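Local coordinates for protein putative alpha-L-fucosidase (PDB 3EYP) that probably hydrolyses alpha-L-fucosides as a member of glycosyl hydrolase family 29, at residues 137-151 with 172-185. Residues are numbered along the deposited sequence; the frame is centred on the assembly and turned at random.
Sequences YTTERYKEYYAHQLG and ELTTPVYRHWYKIV
Trp181 reaches from helix 175-185 into a knobs-into-holes socket of Lys143, Tyr146, Ala147 and Leu150 on helix 139-151. The helices are neighbours on the outside of the TIM barrel. They run nearly parallel, with axes 9.8 Å from each other. Trp181 can be followed outward from its backbone. Trp181 CB lies 3.5 Å from Leu150 CD2. CG stands anti to the carbonyl carbon (chi1 -58°), which sends the indole across to the other helix. Trp181 CD1 meets Ala147 CB at 4.1 Å. One face of the indole lies on the Tyr146 ring, a face-to-face stack with planes tilted by 29°. Val177 CG1, from the same helix as Trp181, sits over the opposite face, toward its rim. At the far rim, Trp181 CH2 touches Tyr142 CE2 at 4.0 Å. Tyr146 is itself fixed at its OH by Leu124 O. Trp181 NE1 bonds to Lys143 O at 3.2 Å, almost straight at 174°. A leucine in place of Trp181 would probably leave the Tyr146 face uncovered and Lys143 O without its second donor. The indole N-H points at a lone pair of Lys143 O, in the carbonyl plane, while the same oxygen also accepts the helical N-H of Ala147.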
loop_
_atom_site.group_PDB
_atom_site.type_symbol
_atom_site.label_atom_id
_atom_site.label_comp_id
_atom_site.label_asym_id
_atom_site.label_seq_id
_atom_site.Cartn_x
_atom_site.Cartn_y
_atom_site.Cartn_z
ATOM N N TYR A 137 7.673 -13.255 -32.228
ATOM C CA TYR A 137 6.837 -12.748 -31.157
ATOM C C TYR A 137 5.429 -12.514 -31.684
ATOM O O TYR A 137 5.234 -11.926 -32.759
ATOM C CB TYR A 137 7.395 -11.456 -30.554
ATOM C CG TYR A 137 6.501 -10.905 -29.419
ATOM C CD1 TYR A 137 6.856 -11.089 -28.088
ATOM C CD2 TYR A 137 5.317 -10.242 -29.683
ATOM C CE1 TYR A 137 6.075 -10.589 -27.048
ATOM C CE2 TYR A 137 4.493 -9.748 -28.641
ATOM C CZ TYR A 137 4.903 -9.915 -27.313
ATOM O OH TYR A 137 4.159 -9.468 -26.233
ATOM N N THR A 138 4.477 -13.045 -30.955
ATOM C CA THR A 138 3.058 -12.660 -31.107
ATOM C C THR A 138 2.373 -12.593 -29.739
ATOM O O THR A 138 2.788 -13.225 -28.756
ATOM C CB THR A 138 2.202 -13.622 -31.943
ATOM O OG1 THR A 138 2.008 -14.840 -31.232
ATOM C CG2 THR A 138 2.803 -13.901 -33.366
ATOM N N THR A 139 1.254 -11.887 -29.713
ATOM C CA THR A 139 0.549 -11.665 -28.434
ATOM C C THR A 139 0.061 -13.005 -27.931
ATOM O O THR A 139 0.211 -13.323 -26.777
ATOM C CB THR A 139 -0.563 -10.554 -28.537
ATOM O OG1 THR A 139 0.091 -9.318 -28.849
ATOM C CG2 THR A 139 -1.343 -10.371 -27.213
ATOM N N GLU A 140 -0.449 -13.817 -28.838
ATOM C CA GLU A 140 -1.033 -15.103 -28.481
ATOM C C GLU A 140 0.048 -16.019 -27.903
ATOM O O GLU A 140 -0.173 -16.842 -26.979
ATOM C CB GLU A 140 -1.652 -15.785 -29.706
ATOM C CG GLU A 140 -2.326 -17.106 -29.450
ATOM C CD GLU A 140 -3.583 -16.941 -28.582
ATOM O OE1 GLU A 140 -3.999 -15.775 -28.298
ATOM O OE2 GLU A 140 -4.131 -17.982 -28.163
ATOM N N ARG A 141 1.217 -15.886 -28.483
ATOM C CA ARG A 141 2.355 -16.732 -28.107
ATOM C C ARG A 141 2.848 -16.305 -26.721
ATOM O O ARG A 141 3.192 -17.101 -25.852
ATOM C CB ARG A 141 3.520 -16.614 -29.099
ATOM C CG ARG A 141 3.550 -17.527 -30.324
ATOM C CD ARG A 141 4.949 -17.307 -31.059
ATOM N NE ARG A 141 5.840 -18.466 -31.122
ATOM C CZ ARG A 141 7.125 -18.502 -30.753
ATOM N NH1 ARG A 141 7.736 -17.431 -30.253
ATOM N NH2 ARG A 141 7.804 -19.633 -30.898
ATOM N N TYR A 142 2.888 -15.009 -26.551
ATOM C CA TYR A 142 3.443 -14.430 -25.352
ATOM C C TYR A 142 2.471 -14.734 -24.213
ATOM O O TYR A 142 2.847 -14.940 -23.066
ATOM C CB TYR A 142 3.645 -12.929 -25.494
ATOM C CG TYR A 142 4.110 -12.325 -24.164
ATOM C CD1 TYR A 142 5.425 -12.500 -23.727
ATOM C CD2 TYR A 142 3.236 -11.660 -23.313
ATOM C CE1 TYR A 142 5.859 -11.988 -22.535
ATOM C CE2 TYR A 142 3.669 -11.172 -22.091
ATOM C CZ TYR A 142 5.003 -11.338 -21.714
ATOM O OH TYR A 142 5.497 -10.830 -20.519
ATOM N N LYS A 143 1.189 -14.714 -24.554
ATOM C CA LYS A 143 0.143 -15.052 -23.582
ATOM C C LYS A 143 0.428 -16.420 -23.019
ATOM O O LYS A 143 0.380 -16.625 -21.804
ATOM C CB LYS A 143 -1.256 -15.047 -24.204
ATOM C CG LYS A 143 -2.309 -15.816 -23.382
ATOM C CD LYS A 143 -3.634 -15.948 -24.079
ATOM C CE LYS A 143 -3.619 -17.028 -25.149
ATOM N NZ LYS A 143 -5.001 -17.291 -25.664
ATOM N N GLU A 144 0.739 -17.382 -23.877
ATOM C CA GLU A 144 1.050 -18.736 -23.353
ATOM C C GLU A 144 2.341 -18.797 -22.542
ATOM O O GLU A 144 2.402 -19.482 -21.550
ATOM C CB GLU A 144 1.121 -19.808 -24.462
ATOM C CG GLU A 144 -0.094 -19.860 -25.320
ATOM C CD GLU A 144 -1.367 -20.161 -24.524
ATOM O OE1 GLU A 144 -1.326 -20.948 -23.528
ATOM O OE2 GLU A 144 -2.411 -19.572 -24.895
ATOM N N TYR A 145 3.369 -18.076 -22.996
ATOM C CA TYR A 145 4.685 -18.035 -22.302
ATOM C C TYR A 145 4.502 -17.528 -20.871
ATOM O O TYR A 145 4.920 -18.135 -19.858
ATOM C CB TYR A 145 5.683 -17.086 -23.031
ATOM C CG TYR A 145 6.965 -16.718 -22.247
ATOM C CD1 TYR A 145 7.904 -17.686 -21.930
ATOM C CD2 TYR A 145 7.230 -15.407 -21.847
ATOM C CE1 TYR A 145 9.042 -17.386 -21.236
ATOM C CE2 TYR A 145 8.367 -15.088 -21.142
ATOM C CZ TYR A 145 9.276 -16.085 -20.831
ATOM O OH TYR A 145 10.449 -15.832 -20.188
ATOM N N TYR A 146 3.857 -16.392 -20.815
ATOM C CA TYR A 146 3.587 -15.745 -19.527
ATOM C C TYR A 146 2.788 -16.691 -18.624
ATOM O O TYR A 146 3.056 -16.829 -17.446
ATOM C CB TYR A 146 2.843 -14.408 -19.710
ATOM C CG TYR A 146 2.750 -13.572 -18.421
ATOM C CD1 TYR A 146 3.625 -12.561 -18.167
ATOM C CD2 TYR A 146 1.723 -13.808 -17.487
ATOM C CE1 TYR A 146 3.535 -11.804 -17.009
ATOM C CE2 TYR A 146 1.631 -13.071 -16.353
ATOM C CZ TYR A 146 2.500 -12.062 -16.121
ATOM O OH TYR A 146 2.379 -11.334 -14.940
ATOM N N ALA A 147 1.788 -17.339 -19.204
ATOM C CA ALA A 147 0.928 -18.268 -18.447
ATOM C C ALA A 147 1.729 -19.412 -17.878
ATOM O O ALA A 147 1.502 -19.836 -16.740
ATOM C CB ALA A 147 -0.262 -18.791 -19.304
ATOM N N HIS A 148 2.704 -19.875 -18.648
ATOM C CA HIS A 148 3.558 -20.970 -18.187
ATOM C C HIS A 148 4.317 -20.528 -16.970
ATOM O O HIS A 148 4.437 -21.235 -16.023
ATOM C CB HIS A 148 4.529 -21.462 -19.265
ATOM C CG HIS A 148 3.882 -22.321 -20.312
ATOM N ND1 HIS A 148 3.103 -23.424 -20.000
ATOM C CD2 HIS A 148 3.945 -22.277 -21.661
ATOM C CE1 HIS A 148 2.680 -23.988 -21.124
ATOM N NE2 HIS A 148 3.172 -23.309 -22.151
ATOM N N GLN A 149 4.911 -19.360 -17.063
ATOM C CA GLN A 149 5.740 -18.817 -15.983
ATOM C C GLN A 149 4.937 -18.533 -14.719
ATOM O O GLN A 149 5.372 -18.776 -13.591
ATOM C CB GLN A 149 6.470 -17.571 -16.465
ATOM C CG GLN A 149 7.513 -17.890 -17.521
ATOM C CD GLN A 149 8.638 -16.857 -17.610
ATOM O OE1 GLN A 149 8.393 -15.628 -17.635
ATOM N NE2 GLN A 149 9.893 -17.363 -17.725
ATOM N N LEU A 150 3.737 -18.008 -14.962
ATOM C CA LEU A 150 2.772 -17.730 -13.910
ATOM C C LEU A 150 2.468 -19.025 -13.173
ATOM O O LEU A 150 2.544 -19.103 -11.957
ATOM C CB LEU A 150 1.532 -16.993 -14.499
ATOM C CG LEU A 150 0.642 -16.198 -13.567
ATOM C CD1 LEU A 150 1.410 -15.282 -12.624
ATOM C CD2 LEU A 150 -0.588 -15.546 -14.345
ATOM N N GLY A 151 2.275 -20.080 -13.923
ATOM C CA GLY A 151 2.058 -21.391 -13.351
ATOM C C GLY A 151 3.167 -21.922 -12.480
ATOM O O GLY A 151 2.933 -22.548 -11.430
ATOM N N GLU A 172 -0.590 -3.294 -25.572
ATOM C CA GLU A 172 -0.931 -4.293 -26.600
ATOM C C GLU A 172 -1.671 -5.466 -25.970
ATOM O O GLU A 172 -2.314 -6.279 -26.657
ATOM C CB GLU A 172 0.315 -4.850 -27.343
ATOM C CG GLU A 172 1.225 -3.840 -28.027
ATOM C CD GLU A 172 2.491 -4.508 -28.669
ATOM O OE1 GLU A 172 2.617 -5.780 -28.616
ATOM O OE2 GLU A 172 3.333 -3.754 -29.231
ATOM N N LEU A 173 -1.540 -5.589 -24.662
ATOM C CA LEU A 173 -2.118 -6.719 -23.942
ATOM C C LEU A 173 -3.623 -6.476 -23.705
ATOM O O LEU A 173 -4.038 -5.462 -23.157
ATOM C CB LEU A 173 -1.384 -6.943 -22.626
ATOM C CG LEU A 173 0.118 -7.128 -22.796
ATOM C CD1 LEU A 173 0.756 -7.294 -21.408
ATOM C CD2 LEU A 173 0.342 -8.371 -23.632
ATOM N N THR A 174 -4.417 -7.409 -24.185
ATOM C CA THR A 174 -5.871 -7.273 -24.180
ATOM C C THR A 174 -6.504 -7.898 -22.989
ATOM O O THR A 174 -5.927 -8.740 -22.326
ATOM C CB THR A 174 -6.507 -7.971 -25.394
ATOM O OG1 THR A 174 -6.220 -9.362 -25.346
ATOM C CG2 THR A 174 -5.993 -7.406 -26.674
ATOM N N THR A 175 -7.777 -7.568 -22.786
ATOM C CA THR A 175 -8.458 -8.052 -21.580
ATOM C C THR A 175 -8.485 -9.574 -21.522
ATOM O O THR A 175 -8.226 -10.164 -20.471
ATOM C CB THR A 175 -9.878 -7.399 -21.391
ATOM O OG1 THR A 175 -9.656 -6.026 -21.267
ATOM C CG2 THR A 175 -10.546 -7.774 -20.091
ATOM N N PRO A 176 -8.781 -10.234 -22.653
ATOM C CA PRO A 176 -8.850 -11.702 -22.620
ATOM C C PRO A 176 -7.517 -12.403 -22.301
ATOM O O PRO A 176 -7.516 -13.488 -21.755
ATOM C CB PRO A 176 -9.324 -12.059 -24.041
ATOM C CG PRO A 176 -10.162 -10.838 -24.470
ATOM C CD PRO A 176 -9.330 -9.683 -23.906
ATOM N N VAL A 177 -6.427 -11.764 -22.647
ATOM C CA VAL A 177 -5.071 -12.211 -22.231
ATOM C C VAL A 177 -4.916 -12.211 -20.693
ATOM O O VAL A 177 -4.566 -13.212 -20.075
ATOM C CB VAL A 177 -3.975 -11.305 -22.826
ATOM C CG1 VAL A 177 -2.578 -11.548 -22.158
ATOM C CG2 VAL A 177 -3.881 -11.482 -24.339
ATOM N N TYR A 178 -5.226 -11.079 -20.093
ATOM C CA TYR A 178 -5.183 -10.964 -18.635
ATOM C C TYR A 178 -6.168 -11.954 -17.978
ATOM O O TYR A 178 -5.921 -12.458 -16.858
ATOM C CB TYR A 178 -5.471 -9.523 -18.161
ATOM C CG TYR A 178 -4.392 -8.527 -18.395
ATOM C CD1 TYR A 178 -3.327 -8.394 -17.506
ATOM C CD2 TYR A 178 -4.480 -7.618 -19.470
ATOM C CE1 TYR A 178 -2.340 -7.392 -17.693
ATOM C CE2 TYR A 178 -3.494 -6.709 -19.695
ATOM C CZ TYR A 178 -2.426 -6.576 -18.805
ATOM O OH TYR A 178 -1.484 -5.597 -19.027
ATOM N N ARG A 179 -7.272 -12.271 -18.670
ATOM C CA ARG A 179 -8.240 -13.254 -18.112
ATOM C C ARG A 179 -7.582 -14.605 -17.890
ATOM O O ARG A 179 -7.711 -15.234 -16.831
ATOM C CB ARG A 179 -9.454 -13.467 -19.009
ATOM C CG ARG A 179 -10.597 -14.264 -18.335
ATOM C CD ARG A 179 -11.829 -14.359 -19.248
ATOM N NE ARG A 179 -11.601 -15.098 -20.495
ATOM C CZ ARG A 179 -11.653 -14.629 -21.749
ATOM N NH1 ARG A 179 -11.447 -15.487 -22.799
ATOM N NH2 ARG A 179 -11.960 -13.378 -21.997
ATOM N N HIS A 180 -6.964 -15.058 -18.964
ATOM C CA HIS A 180 -6.211 -16.305 -18.975
ATOM C C HIS A 180 -5.270 -16.345 -17.771
ATOM O O HIS A 180 -5.226 -17.317 -17.014
ATOM C CB HIS A 180 -5.467 -16.462 -20.319
ATOM C CG HIS A 180 -4.831 -17.800 -20.520
ATOM N ND1 HIS A 180 -5.543 -18.984 -20.482
ATOM C CD2 HIS A 180 -3.551 -18.137 -20.818
ATOM C CE1 HIS A 180 -4.715 -19.994 -20.713
ATOM N NE2 HIS A 180 -3.502 -19.505 -20.918
ATOM N N TRP A 181 -4.590 -15.237 -17.554
ATOM C CA TRP A 181 -3.661 -15.125 -16.403
ATOM C C TRP A 181 -4.329 -15.076 -15.033
ATOM O O TRP A 181 -3.935 -15.753 -14.072
ATOM C CB TRP A 181 -2.733 -13.951 -16.561
ATOM C CG TRP A 181 -1.906 -13.970 -17.808
ATOM C CD1 TRP A 181 -1.639 -15.024 -18.612
ATOM C CD2 TRP A 181 -1.260 -12.836 -18.396
ATOM N NE1 TRP A 181 -0.839 -14.628 -19.683
ATOM C CE2 TRP A 181 -0.614 -13.278 -19.571
ATOM C CE3 TRP A 181 -1.192 -11.495 -18.060
ATOM C CZ2 TRP A 181 0.137 -12.431 -20.371
ATOM C CZ3 TRP A 181 -0.406 -10.636 -18.874
ATOM C CH2 TRP A 181 0.217 -11.109 -20.012
ATOM N N TYR A 182 -5.369 -14.295 -14.966
ATOM C CA TYR A 182 -6.170 -14.155 -13.737
ATOM C C TYR A 182 -6.727 -15.489 -13.223
ATOM O O TYR A 182 -6.686 -15.774 -12.034
ATOM C CB TYR A 182 -7.322 -13.202 -14.018
ATOM C CG TYR A 182 -8.448 -13.277 -13.059
ATOM C CD1 TYR A 182 -8.350 -12.672 -11.819
ATOM C CD2 TYR A 182 -9.649 -13.894 -13.416
ATOM C CE1 TYR A 182 -9.399 -12.683 -10.959
ATOM C CE2 TYR A 182 -10.696 -13.920 -12.576
ATOM C CZ TYR A 182 -10.580 -13.313 -11.336
ATOM O OH TYR A 182 -11.645 -13.344 -10.458
ATOM N N LYS A 183 -7.173 -16.328 -14.151
ATOM C CA LYS A 183 -7.733 -17.645 -13.802
ATOM C C LYS A 183 -6.687 -18.511 -13.119
ATOM O O LYS A 183 -6.957 -19.270 -12.158
ATOM C CB LYS A 183 -8.306 -18.360 -15.059
ATOM C CG LYS A 183 -9.629 -17.732 -15.551
ATOM C CD LYS A 183 -10.261 -18.482 -16.753
ATOM C CE LYS A 183 -10.271 -20.004 -16.589
ATOM N NZ LYS A 183 -11.651 -20.668 -16.373
ATOM N N ILE A 184 -5.455 -18.366 -13.579
ATOM C CA ILE A 184 -4.345 -19.102 -12.960
ATOM C C ILE A 184 -4.111 -18.641 -11.564
ATOM O O ILE A 184 -4.042 -19.435 -10.639
ATOM C CB ILE A 184 -3.037 -19.034 -13.789
ATOM C CG1 ILE A 184 -3.259 -19.799 -15.093
ATOM C CG2 ILE A 184 -1.850 -19.529 -12.959
ATOM C CD1 ILE A 184 -2.522 -19.262 -16.288
ATOM N N VAL A 185 -3.943 -17.345 -11.424
ATOM C CA VAL A 185 -3.724 -16.757 -10.081
ATOM C C VAL A 185 -4.807 -17.172 -9.076
ATOM O O VAL A 185 -4.555 -17.680 -7.943
ATOM C CB VAL A 185 -3.504 -15.193 -10.140
ATOM C CG1 VAL A 185 -3.369 -14.596 -8.736
ATOM C CG2 VAL A 185 -2.206 -14.805 -10.992
HETATM O O HOH W 1 2.243 -7.878 -27.100
#